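Local coordinates for protein probable enoyl-CoA hydratase/isomerase (Mycobacterium abscessus, PDB 3SWX) that probably acts as an enoyl-CoA hydratase or isomerase of the crotonase family, working on fatty acyl thioesters of coenzyme A, at residues Y18-L24 with L54-Y60; P93-D97 with G148-R153; V107-G111 with H193-A197. One frame throughout, in Å; residues are numbered along the deposited sequence.

Contact 1 (Y18-L24 with L54-Y60); sequences YVLVIGL and LRAAVLY
Tyr18 and Arg55 run side by side where two neighbouring parallel strands begin, the guanidinium lying flat on one face of the phenol ring. The two planes are only 10° apart, and Arg55 CZ sits 3.9 Å from the centroid of the Tyr18 ring, a cation-pi stack. Arg55 CD extends the overlap toward the root of the ring with a CH-pi contact. An extended chain from CG to NE carries the charged group this far; NH1 and NH2 are bound to the carbonyls of Ala205 and Phe262, which fixes its rotation.

At the other end the Tyr60 ring folds across the partner strand. Its CG stands between backbone N and carbonyl carbon (chi1 72°), and the ring face settles on Gly23 in a CH-pi contact, with Tyr60 CE1 3.3 Å from Gly23 CA. Tyr60 OH bonds to Glu62 and Arg14, and weakly to a water that donates to Val21 O. Between the two tyrosines, Leu20 CD1 meets Leu54 CD1 at 4.0 Å, and Leu20 CB faces Ala57 CB.

Six backbone hydrogen bonds join the segments, from Arg55 N to Tyr18 O (2.8 Å) as far as Leu24 N to Tyr60 O (2.9 Å). This is the strand pair of a beta-alpha-beta unit: helix 35-50, the connection, covers Leu20, Ile22 and Ala57, helix 193-205 covers Val19 and Val58 on the opposite face, and strand 11-16 pairs antiparallel with strand 19-24.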
# COMPACT_ATOMS: atom_id res chain seq x y z
N TYR B 18 -8.83 8.80 29.92
CA TYR B 18 -8.39 9.56 28.75
C TYR B 18 -9.07 9.13 27.44
O TYR B 18 -8.79 9.70 26.38
CB TYR B 18 -6.89 9.40 28.57
CG TYR B 18 -6.02 9.90 29.70
CD1 TYR B 18 -6.01 11.23 30.05
CD2 TYR B 18 -5.17 9.04 30.38
CE1 TYR B 18 -5.19 11.71 31.06
CE2 TYR B 18 -4.33 9.51 31.41
CZ TYR B 18 -4.35 10.84 31.74
OH TYR B 18 -3.53 11.30 32.75
N VAL B 19 -9.94 8.13 27.49
CA VAL B 19 -10.52 7.59 26.27
C VAL B 19 -11.98 7.99 26.13
O VAL B 19 -12.76 7.77 27.06
CB VAL B 19 -10.40 6.06 26.23
CG1 VAL B 19 -11.13 5.48 25.01
CG2 VAL B 19 -8.94 5.64 26.22
N LEU B 20 -12.35 8.56 24.99
CA LEU B 20 -13.74 8.85 24.65
C LEU B 20 -14.37 7.67 23.92
O LEU B 20 -13.75 7.10 23.01
CB LEU B 20 -13.84 10.07 23.75
CG LEU B 20 -15.23 10.69 23.57
CD1 LEU B 20 -15.67 11.31 24.87
CD2 LEU B 20 -15.17 11.78 22.49
N VAL B 21 -15.56 7.28 24.34
CA VAL B 21 -16.28 6.16 23.73
C VAL B 21 -17.61 6.67 23.18
O VAL B 21 -18.49 7.09 23.93
CB VAL B 21 -16.50 5.00 24.75
CG1 VAL B 21 -17.16 3.79 24.10
CG2 VAL B 21 -15.18 4.55 25.38
N ILE B 22 -17.74 6.65 21.86
CA ILE B 22 -18.91 7.18 21.18
C ILE B 22 -19.64 6.04 20.53
O ILE B 22 -19.04 5.29 19.73
CB ILE B 22 -18.53 8.16 20.06
CG1 ILE B 22 -17.68 9.32 20.61
CG2 ILE B 22 -19.80 8.67 19.31
CD1 ILE B 22 -16.92 10.10 19.49
N GLY B 23 -20.92 5.91 20.85
CA GLY B 23 -21.76 4.87 20.28
C GLY B 23 -22.82 5.45 19.36
O GLY B 23 -23.60 6.31 19.79
N LEU B 24 -22.83 5.03 18.10
CA LEU B 24 -23.94 5.36 17.23
C LEU B 24 -25.17 4.77 17.89
O LEU B 24 -25.19 3.59 18.26
CB LEU B 24 -23.75 4.81 15.81
CG LEU B 24 -22.46 5.17 15.05
CD1 LEU B 24 -22.48 4.50 13.67
CD2 LEU B 24 -22.24 6.70 14.95
N LEU B 54 -8.41 14.33 26.52
CA LEU B 54 -8.68 13.10 25.78
C LEU B 54 -7.51 12.74 24.88
O LEU B 54 -6.98 13.59 24.17
CB LEU B 54 -9.99 13.22 25.01
CG LEU B 54 -11.20 13.47 25.91
CD1 LEU B 54 -12.47 13.75 25.07
CD2 LEU B 54 -11.44 12.31 26.91
N ARG B 55 -7.12 11.47 24.91
CA ARG B 55 -5.95 11.00 24.20
C ARG B 55 -6.26 10.00 23.08
O ARG B 55 -5.37 9.70 22.28
CB ARG B 55 -4.99 10.34 25.20
CG ARG B 55 -4.50 11.29 26.30
CD ARG B 55 -3.52 10.62 27.25
NE ARG B 55 -2.95 11.61 28.16
CZ ARG B 55 -1.90 11.40 28.96
NH1 ARG B 55 -1.29 10.22 28.99
NH2 ARG B 55 -1.44 12.38 29.72
N ALA B 56 -7.48 9.47 23.06
CA ALA B 56 -7.94 8.48 22.08
C ALA B 56 -9.46 8.46 22.06
O ALA B 56 -10.10 8.86 23.03
CB ALA B 56 -7.41 7.11 22.42
N ALA B 57 -10.04 8.03 20.96
CA ALA B 57 -11.48 7.90 20.85
C ALA B 57 -11.84 6.57 20.15
O ALA B 57 -11.19 6.17 19.19
CB ALA B 57 -12.11 9.10 20.11
N VAL B 58 -12.92 5.95 20.64
CA VAL B 58 -13.44 4.68 20.14
C VAL B 58 -14.85 4.93 19.62
O VAL B 58 -15.66 5.51 20.32
CB VAL B 58 -13.47 3.64 21.25
CG1 VAL B 58 -14.23 2.40 20.82
CG2 VAL B 58 -12.06 3.26 21.64
N LEU B 59 -15.11 4.51 18.38
CA LEU B 59 -16.41 4.67 17.75
C LEU B 59 -16.94 3.28 17.37
O LEU B 59 -16.22 2.48 16.75
CB LEU B 59 -16.30 5.54 16.49
CG LEU B 59 -17.57 5.72 15.64
CD1 LEU B 59 -18.69 6.38 16.43
CD2 LEU B 59 -17.21 6.56 14.41
N TYR B 60 -18.17 2.99 17.81
CA TYR B 60 -18.83 1.70 17.57
C TYR B 60 -20.30 2.03 17.34
O TYR B 60 -20.70 3.20 17.38
CB TYR B 60 -18.64 0.76 18.77
CG TYR B 60 -19.46 1.18 19.96
CD1 TYR B 60 -19.07 2.27 20.75
CD2 TYR B 60 -20.65 0.52 20.29
CE1 TYR B 60 -19.83 2.68 21.80
CE2 TYR B 60 -21.41 0.92 21.35
CZ TYR B 60 -20.99 2.01 22.11
OH TYR B 60 -21.75 2.42 23.17
O HOH W 1 -20.55 5.19 24.55

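Contact 2 (P93-D97 with G148-R153); sequences PWQVD and GGATIR
Arg153 turns the edge of its guanidinium to the carbonyls of Trp94 and Gln95, both oxygens lying close to its plane, while Val96 CG1 approaches obliquely. The second flat group, the Trp94 indole, receives Gly148 O near CD1 (3.6 Å), likewise obliquely, and makes an edge-to-face pair with Phe33. Within the crotonase fold this joins the loop ahead of strand 105-109 to the start of helix 150-158, whose N-cap is Gly149.

One side chain thus holds two successive peptide groups. The bond from Arg153 NH1 to Trp94 O is short and straight, 2.8 Å and 171° at the hydrogen, with the donor in the carbonyl plane. Arg153 NH2 reaches Gln95 O at 2.9 Å, but from well above that carbonyl's plane (61°), and adds a weak bond to Trp94 O. The extended chain from CG to NE spans the gap to the loop. Indole NE1, for its part, is taken by Leu116 O, and Glu119 binds the backbone N of Gly148.

Val96 packs against the helix start, and Leu234 of a neighbouring subunit packs on it in turn. Val96 CG1, anti to the carbonyl carbon, rests 3.9 Å from Arg153 NH2 and 4.0 Å from Gly149 CA.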
# COMPACT_ATOMS: atom_id res chain seq x y z
N PRO B 93 -16.80 13.66 9.98
CA PRO B 93 -16.27 12.39 10.50
C PRO B 93 -15.49 11.59 9.47
O PRO B 93 -14.55 10.91 9.84
CB PRO B 93 -17.52 11.64 10.96
CG PRO B 93 -18.51 12.73 11.26
CD PRO B 93 -18.25 13.78 10.19
N TRP B 94 -15.86 11.70 8.19
CA TRP B 94 -15.14 11.06 7.09
C TRP B 94 -13.86 11.81 6.67
O TRP B 94 -13.04 11.27 5.91
CB TRP B 94 -16.08 10.83 5.88
CG TRP B 94 -17.07 9.77 6.21
CD1 TRP B 94 -16.98 8.46 5.92
CD2 TRP B 94 -18.28 9.95 6.95
NE1 TRP B 94 -18.09 7.79 6.42
CE2 TRP B 94 -18.90 8.69 7.06
CE3 TRP B 94 -18.92 11.06 7.53
CZ2 TRP B 94 -20.11 8.51 7.73
CZ3 TRP B 94 -20.13 10.87 8.19
CH2 TRP B 94 -20.70 9.61 8.28
N GLN B 95 -13.70 13.03 7.17
CA GLN B 95 -12.43 13.76 7.07
C GLN B 95 -11.90 13.86 5.62
O GLN B 95 -10.72 13.65 5.35
CB GLN B 95 -11.39 13.15 8.00
CG GLN B 95 -11.84 13.11 9.47
CD GLN B 95 -10.94 12.26 10.34
OE1 GLN B 95 -9.75 12.54 10.48
NE2 GLN B 95 -11.49 11.20 10.91
N VAL B 96 -12.81 14.21 4.72
CA VAL B 96 -12.52 14.39 3.30
C VAL B 96 -12.77 15.82 2.80
O VAL B 96 -12.89 16.03 1.60
CB VAL B 96 -13.39 13.44 2.44
CG1 VAL B 96 -12.92 12.03 2.55
CG2 VAL B 96 -14.86 13.57 2.82
N ASP B 97 -12.85 16.80 3.70
CA ASP B 97 -13.04 18.19 3.30
C ASP B 97 -11.79 19.02 3.54
O ASP B 97 -11.85 20.22 3.50
CB ASP B 97 -14.23 18.84 4.04
CG ASP B 97 -15.55 18.16 3.74
OD1 ASP B 97 -15.75 17.65 2.61
OD2 ASP B 97 -16.41 18.14 4.64
N GLY B 148 -17.34 8.93 0.22
CA GLY B 148 -16.86 9.22 1.60
C GLY B 148 -15.38 8.90 1.80
O GLY B 148 -14.92 8.75 2.95
N GLY B 149 -14.64 8.77 0.70
CA GLY B 149 -13.21 8.50 0.76
C GLY B 149 -12.73 7.10 0.37
O GLY B 149 -11.51 6.90 0.23
N ALA B 150 -13.64 6.14 0.19
CA ALA B 150 -13.23 4.78 -0.22
C ALA B 150 -12.39 4.82 -1.49
O ALA B 150 -11.46 4.05 -1.64
CB ALA B 150 -14.48 3.83 -0.44
N THR B 151 -12.72 5.72 -2.42
CA THR B 151 -12.00 5.77 -3.69
C THR B 151 -10.53 6.11 -3.51
O THR B 151 -9.70 5.68 -4.31
CB THR B 151 -12.62 6.77 -4.66
OG1 THR B 151 -12.72 8.06 -4.03
CG2 THR B 151 -14.02 6.27 -5.13
N ILE B 152 -10.22 6.81 -2.43
CA ILE B 152 -8.87 7.24 -2.11
C ILE B 152 -8.19 6.22 -1.19
O ILE B 152 -7.10 5.74 -1.48
CB ILE B 152 -8.86 8.63 -1.41
CG1 ILE B 152 -9.47 9.69 -2.32
CG2 ILE B 152 -7.42 9.03 -0.95
CD1 ILE B 152 -9.94 10.96 -1.59
N ARG B 153 -8.88 5.86 -0.11
CA ARG B 153 -8.26 5.09 0.96
C ARG B 153 -8.29 3.59 0.80
O ARG B 153 -7.44 2.93 1.33
CB ARG B 153 -8.89 5.47 2.30
CG ARG B 153 -8.70 6.95 2.62
CD ARG B 153 -9.61 7.42 3.71
NE ARG B 153 -9.36 8.84 3.96
CZ ARG B 153 -10.23 9.68 4.52
NH1 ARG B 153 -11.43 9.28 4.87
NH2 ARG B 153 -9.88 10.94 4.69

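Contact 3 (V107-G111 with H193-A197); sequences VAVHG and HVDTA
His193 offers one face of its imidazole to His110, whose CB lies over it in a CH-pi contact, 3.8 Å from the centroid of the His193 ring. The opposite face is covered by Val194 CG2 from the next residue of the helix, so the ring is held between a methylene and a methyl. The two imidazoles themselves meet obliquely: their planes make 31° and their centroids are 4.7 Å apart.

Both histidines place CG between backbone N and carbonyl carbon, the crowded position. For His193 (chi1 51°) this is tolerable because it is the first residue of helix 193-205, with no preceding turn to strike, and it swings the ring toward the strand. There His193 CD2 comes within 3.6 Å of Val109 O, and Ala108 O lies at the ring's edge, in its plane.

Further into the core the contact becomes small and apolar. Ala108 points at the first helical turn, its CB touching His193 O at 3.5 Å and Ala197 CB at 4.0 Å. That carbonyl is occupied by the helix, which bonds Ala197 N to it. Over residues 107-109 and 193-197 the strand and helix axes run nearly antiparallel (159°), 7.6 Å apart at their closest, a near approach that the alanines on both sides permit. It is a compact example of a helix packed on a sheet, flanked by Val58 and Tyr60 of the neighbouring strand.

The polar ends are less self-contained. His110 NE2 is hydrogen-bonded to Gly63 O and so should carry a proton; a neutral His110 would then have none on ND1, which faces His193 NE2 at 3.3 Å. Asp130 touches both side chains, and an acidic residue so close could modulate their ionisation.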
# COMPACT_ATOMS: atom_id res chain seq x y z
N VAL B 107 -12.11 2.42 15.38
CA VAL B 107 -13.48 2.03 15.04
C VAL B 107 -13.68 0.54 15.27
O VAL B 107 -12.90 -0.28 14.79
CB VAL B 107 -13.86 2.44 13.60
CG1 VAL B 107 -15.13 1.73 13.14
CG2 VAL B 107 -14.05 3.96 13.51
N ALA B 108 -14.72 0.20 16.02
CA ALA B 108 -15.07 -1.18 16.35
C ALA B 108 -16.35 -1.53 15.61
O ALA B 108 -17.36 -0.88 15.81
CB ALA B 108 -15.28 -1.34 17.87
N VAL B 109 -16.30 -2.58 14.78
CA VAL B 109 -17.41 -2.94 13.92
C VAL B 109 -17.91 -4.37 14.18
O VAL B 109 -17.17 -5.24 14.61
CB VAL B 109 -17.10 -2.76 12.37
CG1 VAL B 109 -16.64 -1.31 12.05
CG2 VAL B 109 -16.09 -3.80 11.85
N HIS B 110 -19.19 -4.58 13.90
CA HIS B 110 -19.84 -5.88 13.99
C HIS B 110 -21.07 -5.85 13.08
O HIS B 110 -21.57 -4.78 12.76
CB HIS B 110 -20.29 -6.13 15.43
CG HIS B 110 -21.49 -5.33 15.84
ND1 HIS B 110 -21.45 -3.95 15.98
CD2 HIS B 110 -22.76 -5.70 16.13
CE1 HIS B 110 -22.64 -3.52 16.35
NE2 HIS B 110 -23.45 -4.56 16.45
N GLY B 111 -21.54 -7.02 12.67
CA GLY B 111 -22.68 -7.12 11.75
C GLY B 111 -22.39 -6.47 10.41
O GLY B 111 -21.23 -6.38 9.99
N HIS B 193 -15.57 -6.58 20.22
CA HIS B 193 -14.94 -5.55 19.40
C HIS B 193 -14.77 -4.22 20.13
O HIS B 193 -13.73 -3.60 20.04
CB HIS B 193 -15.72 -5.34 18.09
CG HIS B 193 -17.19 -5.13 18.28
ND1 HIS B 193 -18.01 -6.08 18.86
CD2 HIS B 193 -17.99 -4.09 17.95
CE1 HIS B 193 -19.25 -5.62 18.88
NE2 HIS B 193 -19.26 -4.41 18.35
N VAL B 194 -15.80 -3.79 20.87
CA VAL B 194 -15.72 -2.51 21.60
C VAL B 194 -14.70 -2.59 22.74
O VAL B 194 -13.82 -1.75 22.84
CB VAL B 194 -17.08 -2.06 22.16
CG1 VAL B 194 -16.98 -0.60 22.64
CG2 VAL B 194 -18.21 -2.23 21.12
N ASP B 195 -14.77 -3.63 23.57
CA ASP B 195 -13.76 -3.79 24.64
C ASP B 195 -12.32 -3.96 24.13
O ASP B 195 -11.40 -3.48 24.77
CB ASP B 195 -14.10 -4.95 25.58
CG ASP B 195 -15.37 -4.70 26.38
OD1 ASP B 195 -15.73 -3.52 26.63
OD2 ASP B 195 -16.01 -5.68 26.75
N THR B 196 -12.13 -4.63 22.99
CA THR B 196 -10.79 -4.77 22.43
C THR B 196 -10.30 -3.41 21.97
O THR B 196 -9.15 -3.04 22.25
CB THR B 196 -10.73 -5.83 21.30
OG1 THR B 196 -11.14 -7.10 21.83
CG2 THR B 196 -9.30 -5.98 20.73
N ALA B 197 -11.18 -2.64 21.32
CA ALA B 197 -10.81 -1.31 20.85
C ALA B 197 -10.46 -0.35 22.01
O ALA B 197 -9.51 0.41 21.92
CB ALA B 197 -11.91 -0.71 19.96

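Contacts 1 and 3 share one sheet, with centres 11 Å apart. Strands 56-61 and 105-109 are neighbours, joined by the probable hydrogen bond from Ala108 N to Leu59 O (2.8 Å), and helix 193-205 covers both: Val194 CG2, which lies on the His193 ring, also packs 3.8 Å from Tyr60 CD2. Contact 2 stands apart, across the chain's centre, its own centre 20 Å from contact 1 and 21 Å from contact 3; nearest atoms are about 6 and 8 Å away. Unlike the other two, it is touched by a second subunit, which packs on Val96. An ethanediol, probably from the crystallisation liquor, lies about 4 Å from the Val96 side chain.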